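Local coordinates for protein PA1221 (Pseudomonas aeruginosa, PDB 4DG8) that belongs to the ANL superfamily of AMP-binding enzymes, holds adenosine monophosphate in this structure, and carries a predicted phosphopantetheine attachment domain near its C-terminus, at residues Glu63-Pro76 with His148-Cys160. Sequence-based numbering, arbitrary orientation.
Sequences EQLSDYLLEHYPQP and HLPAAPASVARPC
Asp-67, on helix 55-72, and Arg-158, on the loop that joins strands 143-145 and 166-172, form the salt bridge central to this surface contact. The guanidinium comes end-on, NH1 and NH2 both converging on Asp-67 OD1, which lies 2.8 Å from Arg-158 NH2. OD1 also accepts the Ser-155 amide (N to OD1 2.8 Å), which arrives 64° out of the carboxylate plane and from the side opposite the two arginine nitrogens; carboxylate and guanidinium planes stand 27° apart. A water donates to both Asp-67 OD2 and Ala-152 O. Asp suits this place because its short chain keeps the carboxylate near the helix, while CG anti to the carbonyl carbon (chi1 -74°) turns it to the Ser-155 amide and the guanidinium. Arginine's extended chain crosses from the loop and lays one guanidinium face over Glu-63 CA. Ser-66 OG, 2.9 Å from Arg-158 NH1, is hydrogen-bonded to Ser-100.

Apolar packing continues on two sides. Branched Leu-149 sets CD1 over one face of the flat Tyr-68 ring, a CH-pi contact 4.1 Å from the centroid, while CD2 reaches CZ and Pro-150 CD approaches CE1 obliquely. Small Ala-152 lets the loop draw near the helix, its CB 3.6 Å from Tyr-68 CA. Leu-70 and Pro-159 meet tip to tip (CD2 to CG 3.8 Å), and Pro-159 rests on Pro-76, two compact rings without polar side-chain groups.

With the cationic guanidinium on one side of OD1 and an amide N-H on the other, the carboxylate probably stays ionised, tying a proline-rich loop to the helix by charge and by apolar contacts toward Tyr-68 and Pro-76.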
ATOM      1  N   GLU A  63       4.519  22.900  -9.793  1.00 21.99           N
ATOM      2  CA  GLU A  63       3.813  24.178  -9.671  1.00 27.06           C
ATOM      3  C   GLU A  63       3.077  24.499 -10.968  1.00 28.39           C
ATOM      4  O   GLU A  63       1.905  24.887 -10.940  1.00 24.60           O
ATOM      5  CB  GLU A  63       4.769  25.321  -9.286  1.00 32.07           C
ATOM      6  CG  GLU A  63       5.261  25.265  -7.828  1.00 32.94           C
ATOM      7  CD  GLU A  63       6.047  26.508  -7.397  1.00 38.69           C
ATOM      8  OE1 GLU A  63       6.798  27.087  -8.216  1.00 39.33           O
ATOM      9  OE2 GLU A  63       5.898  26.914  -6.227  1.00 43.32           O
ATOM     10  N   GLN A  64       3.750  24.317 -12.104  1.00 28.40           N
ATOM     11  CA  GLN A  64       3.101  24.574 -13.402  1.00 29.01           C
ATOM     12  C   GLN A  64       1.862  23.688 -13.660  1.00 29.68           C
ATOM     13  O   GLN A  64       0.749  24.172 -14.019  1.00 37.94           O
ATOM     14  CB  GLN A  64       4.115  24.424 -14.540  1.00 33.58           C
ATOM     15  CG  GLN A  64       3.542  24.767 -15.901  1.00 48.19           C
ATOM     16  CD  GLN A  64       4.558  24.615 -17.007  1.00 68.67           C
ATOM     17  OE1 GLN A  64       5.755  24.452 -16.751  1.00 77.36           O
ATOM     18  NE2 GLN A  64       4.088  24.660 -18.249  1.00 73.17           N
ATOM     19  N   LEU A  65       2.047  22.384 -13.457  1.00 33.82           N
ATOM     20  CA  LEU A  65       0.925  21.464 -13.575  1.00 29.51           C
ATOM     21  C   LEU A  65      -0.202  21.862 -12.606  1.00 27.75           C
ATOM     22  O   LEU A  65      -1.388  21.782 -12.936  1.00 26.84           O
ATOM     23  CB  LEU A  65       1.381  20.024 -13.327  1.00 23.10           C
ATOM     24  CG  LEU A  65       0.269  18.974 -13.386  1.00 21.43           C
ATOM     25  CD1 LEU A  65      -0.502  19.106 -14.691  1.00 26.44           C
ATOM     26  CD2 LEU A  65       0.866  17.564 -13.250  1.00 22.54           C
ATOM     27  N   SER A  66       0.177  22.297 -11.408  1.00 26.80           N
ATOM     28  CA  SER A  66      -0.803  22.718 -10.418  1.00 25.11           C
ATOM     29  C   SER A  66      -1.558  23.933 -10.935  1.00 30.18           C
ATOM     30  O   SER A  66      -2.733  24.109 -10.627  1.00 33.01           O
ATOM     31  CB  SER A  66      -0.151  23.001  -9.059  1.00 20.98           C
ATOM     32  OG  SER A  66      -1.077  23.596  -8.153  1.00 26.17           O
ATOM     33  N   ASP A  67      -0.886  24.769 -11.722  1.00 27.52           N
ATOM     34  CA  ASP A  67      -1.556  25.912 -12.318  1.00 31.34           C
ATOM     35  C   ASP A  67      -2.692  25.416 -13.204  1.00 29.38           C
ATOM     36  O   ASP A  67      -3.822  25.933 -13.159  1.00 26.63           O
ATOM     37  CB  ASP A  67      -0.585  26.748 -13.144  1.00 38.38           C
ATOM     38  CG  ASP A  67       0.359  27.547 -12.297  1.00 37.76           C
ATOM     39  OD1 ASP A  67       0.030  27.787 -11.117  1.00 30.59           O
ATOM     40  OD2 ASP A  67       1.429  27.945 -12.821  1.00 39.44           O
ATOM     41  N   TYR A  68      -2.389  24.398 -14.006  1.00 34.97           N
ATOM     42  CA  TYR A  68      -3.445  23.776 -14.822  1.00 32.94           C
ATOM     43  C   TYR A  68      -4.609  23.147 -13.980  1.00 33.38           C
ATOM     44  O   TYR A  68      -5.824  23.388 -14.227  1.00 30.24           O
ATOM     45  CB  TYR A  68      -2.798  22.759 -15.773  1.00 37.97           C
ATOM     46  CG  TYR A  68      -3.778  21.847 -16.473  1.00 37.61           C
ATOM     47  CD1 TYR A  68      -4.298  22.173 -17.720  1.00 38.52           C
ATOM     48  CD2 TYR A  68      -4.179  20.652 -15.881  1.00 32.04           C
ATOM     49  CE1 TYR A  68      -5.189  21.336 -18.357  1.00 43.54           C
ATOM     50  CE2 TYR A  68      -5.067  19.811 -16.501  1.00 34.29           C
ATOM     51  CZ  TYR A  68      -5.573  20.151 -17.740  1.00 42.96           C
ATOM     52  OH  TYR A  68      -6.470  19.299 -18.353  1.00 43.42           O
ATOM     53  N   LEU A  69      -4.241  22.357 -12.972  1.00 23.89           N
ATOM     54  CA  LEU A  69      -5.237  21.716 -12.122  1.00 22.35           C
ATOM     55  C   LEU A  69      -6.145  22.749 -11.449  1.00 29.82           C
ATOM     56  O   LEU A  69      -7.364  22.577 -11.377  1.00 26.74           O
ATOM     57  CB  LEU A  69      -4.560  20.852 -11.055  1.00 22.91           C
ATOM     58  CG  LEU A  69      -3.651  19.729 -11.552  1.00 27.68           C
ATOM     59  CD1 LEU A  69      -3.157  18.892 -10.364  1.00 23.69           C
ATOM     60  CD2 LEU A  69      -4.397  18.860 -12.572  1.00 22.67           C
ATOM     61  N   LEU A  70      -5.547  23.815 -10.936  1.00 29.05           N
ATOM     62  CA  LEU A  70      -6.319  24.843 -10.258  1.00 28.21           C
ATOM     63  C   LEU A  70      -7.206  25.574 -11.243  1.00 33.31           C
ATOM     64  O   LEU A  70      -8.298  26.005 -10.888  1.00 37.51           O
ATOM     65  CB  LEU A  70      -5.404  25.821  -9.527  1.00 30.16           C
ATOM     66  CG  LEU A  70      -4.839  25.175  -8.266  1.00 28.34           C
ATOM     67  CD1 LEU A  70      -3.751  26.018  -7.623  1.00 24.45           C
ATOM     68  CD2 LEU A  70      -5.963  24.827  -7.279  1.00 25.65           C
ATOM     69  N   GLU A  71      -6.737  25.718 -12.483  1.00 34.39           N
ATOM     70  CA  GLU A  71      -7.581  26.335 -13.497  1.00 34.67           C
ATOM     71  C   GLU A  71      -8.861  25.521 -13.716  1.00 31.67           C
ATOM     72  O   GLU A  71      -9.945  26.087 -13.829  1.00 30.89           O
ATOM     73  CB  GLU A  71      -6.846  26.543 -14.820  1.00 36.11           C
ATOM     74  CG  GLU A  71      -7.798  26.988 -15.922  1.00 45.77           C
ATOM     75  CD  GLU A  71      -7.092  27.383 -17.206  1.00 61.53           C
ATOM     76  OE1 GLU A  71      -6.191  26.633 -17.657  1.00 62.72           O
ATOM     77  OE2 GLU A  71      -7.453  28.448 -17.764  1.00 66.67           O
ATOM     78  N   HIS A  72      -8.738  24.198 -13.772  1.00 23.22           N
ATOM     79  CA  HIS A  72      -9.934  23.351 -13.881  1.00 34.16           C
ATOM     80  C   HIS A  72     -10.693  23.192 -12.551  1.00 31.88           C
ATOM     81  O   HIS A  72     -11.915  23.169 -12.534  1.00 33.84           O
ATOM     82  CB  HIS A  72      -9.587  21.962 -14.422  1.00 42.42           C
ATOM     83  CG  HIS A  72      -9.054  21.969 -15.821  1.00 61.68           C
ATOM     84  ND1 HIS A  72      -8.154  22.910 -16.271  1.00 71.86           N
ATOM     85  CD2 HIS A  72      -9.278  21.133 -16.862  1.00 68.48           C
ATOM     86  CE1 HIS A  72      -7.853  22.660 -17.532  1.00 79.42           C
ATOM     87  NE2 HIS A  72      -8.521  21.586 -17.915  1.00 77.13           N
ATOM     88  N   TYR A  73      -9.966  23.061 -11.445  1.00 22.99           N
ATOM     89  CA  TYR A  73     -10.600  22.851 -10.140  1.00 26.71           C
ATOM     90  C   TYR A  73     -10.066  23.850  -9.108  1.00 28.50           C
ATOM     91  O   TYR A  73      -9.160  23.539  -8.345  1.00 25.43           O
ATOM     92  CB  TYR A  73     -10.433  21.383  -9.688  1.00 23.22           C
ATOM     93  CG  TYR A  73     -10.968  20.427 -10.734  1.00 20.16           C
ATOM     94  CD1 TYR A  73     -12.333  20.176 -10.837  1.00 23.24           C
ATOM     95  CD2 TYR A  73     -10.119  19.819 -11.659  1.00 29.63           C
ATOM     96  CE1 TYR A  73     -12.837  19.343 -11.799  1.00 24.37           C
ATOM     97  CE2 TYR A  73     -10.616  18.982 -12.644  1.00 25.73           C
ATOM     98  CZ  TYR A  73     -11.977  18.747 -12.711  1.00 36.15           C
ATOM     99  OH  TYR A  73     -12.494  17.911 -13.681  1.00 36.01           O
ATOM    100  N   PRO A  74     -10.631  25.070  -9.101  1.00 32.33           N
ATOM    101  CA  PRO A  74     -10.101  26.176  -8.294  1.00 31.13           C
ATOM    102  C   PRO A  74     -10.304  26.036  -6.775  1.00 32.62           C
ATOM    103  O   PRO A  74      -9.582  26.680  -6.006  1.00 33.15           O
ATOM    104  CB  PRO A  74     -10.841  27.401  -8.847  1.00 34.17           C
ATOM    105  CG  PRO A  74     -12.122  26.848  -9.415  1.00 33.91           C
ATOM    106  CD  PRO A  74     -11.792  25.470  -9.918  1.00 33.48           C
ATOM    107  N   GLN A  75     -11.286  25.243  -6.352  1.00 24.85           N
ATOM    108  CA  GLN A  75     -11.530  25.011  -4.923  1.00 22.17           C
ATOM    109  C   GLN A  75     -10.983  23.649  -4.508  1.00 26.79           C
ATOM    110  O   GLN A  75     -11.275  22.632  -5.146  1.00 23.80           O
ATOM    111  CB  GLN A  75     -13.019  25.073  -4.585  1.00 28.24           C
ATOM    112  CG  GLN A  75     -13.672  26.419  -4.871  1.00 33.21           C
ATOM    113  CD  GLN A  75     -15.145  26.421  -4.517  1.00 32.52           C
ATOM    114  OE1 GLN A  75     -15.890  25.505  -4.894  1.00 23.74           O
ATOM    115  NE2 GLN A  75     -15.580  27.446  -3.777  1.00 30.04           N
ATOM    116  N   PRO A  76     -10.192  23.628  -3.430  1.00 21.61           N
ATOM    117  CA  PRO A  76      -9.490  22.415  -2.988  1.00 24.51           C
ATOM    118  C   PRO A  76     -10.457  21.300  -2.575  1.00 24.72           C
ATOM    119  O   PRO A  76     -11.586  21.581  -2.165  1.00 20.91           O
ATOM    120  CB  PRO A  76      -8.678  22.899  -1.771  1.00 24.63           C
ATOM    121  CG  PRO A  76      -9.393  24.136  -1.279  1.00 31.63           C
ATOM    122  CD  PRO A  76     -10.009  24.769  -2.510  1.00 29.30           C
ATOM    123  N   HIS A 148       0.754  16.488 -23.061  1.00 56.25           N
ATOM    124  CA  HIS A 148       0.082  17.363 -24.019  1.00 62.40           C
ATOM    125  C   HIS A 148      -0.807  18.512 -23.514  1.00 57.44           C
ATOM    126  O   HIS A 148      -1.568  19.090 -24.288  1.00 60.32           O
ATOM    127  CB  HIS A 148      -0.479  16.568 -25.200  1.00 73.58           C
ATOM    128  CG  HIS A 148       0.597  15.936 -26.029  1.00 84.22           C
ATOM    129  ND1 HIS A 148       1.212  14.754 -25.673  1.00 86.84           N
ATOM    130  CD2 HIS A 148       1.216  16.355 -27.160  1.00 87.93           C
ATOM    131  CE1 HIS A 148       2.139  14.453 -26.567  1.00 87.19           C
ATOM    132  NE2 HIS A 148       2.160  15.408 -27.479  1.00 88.51           N
ATOM    133  N   LEU A 149      -0.762  18.782 -22.212  1.00 51.76           N
ATOM    134  CA  LEU A 149      -1.591  19.826 -21.600  1.00 50.01           C
ATOM    135  C   LEU A 149      -1.309  21.253 -22.082  1.00 57.13           C
ATOM    136  O   LEU A 149      -0.168  21.603 -22.409  1.00 61.46           O
ATOM    137  CB  LEU A 149      -1.468  19.785 -20.079  1.00 42.32           C
ATOM    138  CG  LEU A 149      -1.746  18.426 -19.442  1.00 42.95           C
ATOM    139  CD1 LEU A 149      -1.553  18.508 -17.943  1.00 43.21           C
ATOM    140  CD2 LEU A 149      -3.140  17.947 -19.779  1.00 41.70           C
ATOM    141  N   PRO A 150      -2.366  22.081 -22.116  1.00 54.33           N
ATOM    142  CA  PRO A 150      -2.303  23.494 -22.492  1.00 56.86           C
ATOM    143  C   PRO A 150      -1.790  24.379 -21.355  1.00 54.94           C
ATOM    144  O   PRO A 150      -1.917  24.023 -20.178  1.00 51.23           O
ATOM    145  CB  PRO A 150      -3.764  23.825 -22.805  1.00 57.97           C
ATOM    146  CG  PRO A 150      -4.536  22.943 -21.893  1.00 52.82           C
ATOM    147  CD  PRO A 150      -3.744  21.663 -21.790  1.00 51.17           C
ATOM    148  N   ALA A 151      -1.229  25.528 -21.718  1.00 53.22           N
ATOM    149  CA  ALA A 151      -0.720  26.495 -20.747  1.00 52.76           C
ATOM    150  C   ALA A 151      -1.824  27.015 -19.822  1.00 49.59           C
ATOM    151  O   ALA A 151      -2.960  27.217 -20.246  1.00 43.48           O
ATOM    152  CB  ALA A 151      -0.045  27.665 -21.475  1.00 47.62           C
ATOM    153  N   ALA A 152      -1.489  27.239 -18.557  1.00 51.85           N
ATOM    154  CA  ALA A 152      -2.437  27.871 -17.647  1.00 52.45           C
ATOM    155  C   ALA A 152      -1.796  29.088 -16.995  1.00 53.14           C
ATOM    156  O   ALA A 152      -0.574  29.176 -16.915  1.00 50.51           O
ATOM    157  CB  ALA A 152      -2.932  26.879 -16.599  1.00 42.59           C
ATOM    158  N   PRO A 153      -2.625  30.037 -16.533  1.00 54.84           N
ATOM    159  CA  PRO A 153      -2.117  31.238 -15.859  1.00 56.47           C
ATOM    160  C   PRO A 153      -1.381  30.845 -14.586  1.00 49.65           C
ATOM    161  O   PRO A 153      -1.878  29.977 -13.859  1.00 42.49           O
ATOM    162  CB  PRO A 153      -3.395  32.006 -15.493  1.00 61.12           C
ATOM    163  CG  PRO A 153      -4.487  31.401 -16.322  1.00 61.82           C
ATOM    164  CD  PRO A 153      -4.097  29.972 -16.523  1.00 53.65           C
ATOM    165  N   ALA A 154      -0.227  31.452 -14.312  1.00 45.04           N
ATOM    166  CA  ALA A 154       0.507  31.105 -13.099  1.00 46.57           C
ATOM    167  C   ALA A 154      -0.334  31.457 -11.876  1.00 52.77           C
ATOM    168  O   ALA A 154      -0.779  32.596 -11.730  1.00 57.90           O
ATOM    169  CB  ALA A 154       1.839  31.816 -13.058  1.00 50.27           C
ATOM    170  N   SER A 155      -0.555  30.479 -11.000  1.00 47.25           N
ATOM    171  CA  SER A 155      -1.445  30.682  -9.865  1.00 51.59           C
ATOM    172  C   SER A 155      -1.004  31.870  -9.028  1.00 53.69           C
ATOM    173  O   SER A 155       0.157  31.969  -8.633  1.00 51.04           O
ATOM    174  CB  SER A 155      -1.518  29.434  -8.985  1.00 55.51           C
ATOM    175  OG  SER A 155      -2.221  29.708  -7.783  1.00 54.50           O
ATOM    176  N   VAL A 156      -1.939  32.774  -8.766  1.00 61.92           N
ATOM    177  CA  VAL A 156      -1.666  33.911  -7.902  1.00 66.08           C
ATOM    178  C   VAL A 156      -1.342  33.400  -6.500  1.00 59.61           C
ATOM    179  O   VAL A 156      -0.358  33.824  -5.887  1.00 54.18           O
ATOM    180  CB  VAL A 156      -2.854  34.895  -7.865  1.00 62.92           C
ATOM    181  CG1 VAL A 156      -2.646  35.940  -6.778  1.00 65.49           C
ATOM    182  CG2 VAL A 156      -3.028  35.557  -9.224  1.00 58.92           C
ATOM    183  N   ALA A 157      -2.187  32.495  -6.001  1.00 52.53           N
ATOM    184  CA  ALA A 157      -1.967  31.831  -4.720  1.00 43.14           C
ATOM    185  C   ALA A 157      -2.585  30.440  -4.743  1.00 47.12           C
ATOM    186  O   ALA A 157      -3.689  30.264  -5.254  1.00 46.63           O
ATOM    187  CB  ALA A 157      -2.576  32.650  -3.605  1.00 44.50           C
ATOM    188  N   ARG A 158      -1.897  29.456  -4.170  1.00 37.05           N
ATOM    189  CA  ARG A 158      -2.452  28.117  -4.100  1.00 31.51           C
ATOM    190  C   ARG A 158      -3.277  28.006  -2.832  1.00 32.37           C
ATOM    191  O   ARG A 158      -3.013  28.714  -1.865  1.00 32.31           O
ATOM    192  CB  ARG A 158      -1.350  27.061  -4.141  1.00 32.91           C
ATOM    193  CG  ARG A 158      -0.363  27.356  -5.243  1.00 34.36           C
ATOM    194  CD  ARG A 158       0.304  26.142  -5.845  1.00 28.14           C
ATOM    195  NE  ARG A 158       1.230  26.650  -6.851  1.00 34.03           N
ATOM    196  CZ  ARG A 158       0.938  26.767  -8.138  1.00 35.37           C
ATOM    197  NH1 ARG A 158      -0.243  26.352  -8.595  1.00 28.13           N
ATOM    198  NH2 ARG A 158       1.834  27.288  -8.969  1.00 30.57           N
ATOM    199  N   PRO A 159      -4.284  27.119  -2.841  1.00 41.33           N
ATOM    200  CA  PRO A 159      -5.199  26.979  -1.705  1.00 42.04           C
ATOM    201  C   PRO A 159      -4.440  26.732  -0.408  1.00 33.56           C
ATOM    202  O   PRO A 159      -3.353  26.135  -0.408  1.00 33.05           O
ATOM    203  CB  PRO A 159      -6.032  25.742  -2.079  1.00 48.60           C
ATOM    204  CG  PRO A 159      -5.942  25.654  -3.573  1.00 43.38           C
ATOM    205  CD  PRO A 159      -4.554  26.122  -3.897  1.00 40.24           C
ATOM    206  N   CYS A 160      -5.009  27.213   0.691  1.00 34.96           N
ATOM    207  CA  CYS A 160      -4.445  26.974   2.018  1.00 40.01           C
ATOM    208  C   CYS A 160      -5.232  25.863   2.668  1.00 37.81           C
ATOM    209  O   CYS A 160      -6.459  25.796   2.529  1.00 45.32           O
ATOM    210  CB  CYS A 160      -4.528  28.224   2.896  1.00 43.00           C
ATOM    211  SG  CYS A 160      -3.618  29.659   2.273  1.00 70.60           S
TER
HETATM  212  O   HOH W   1       1.424  27.997 -15.519  1.00 41.35           O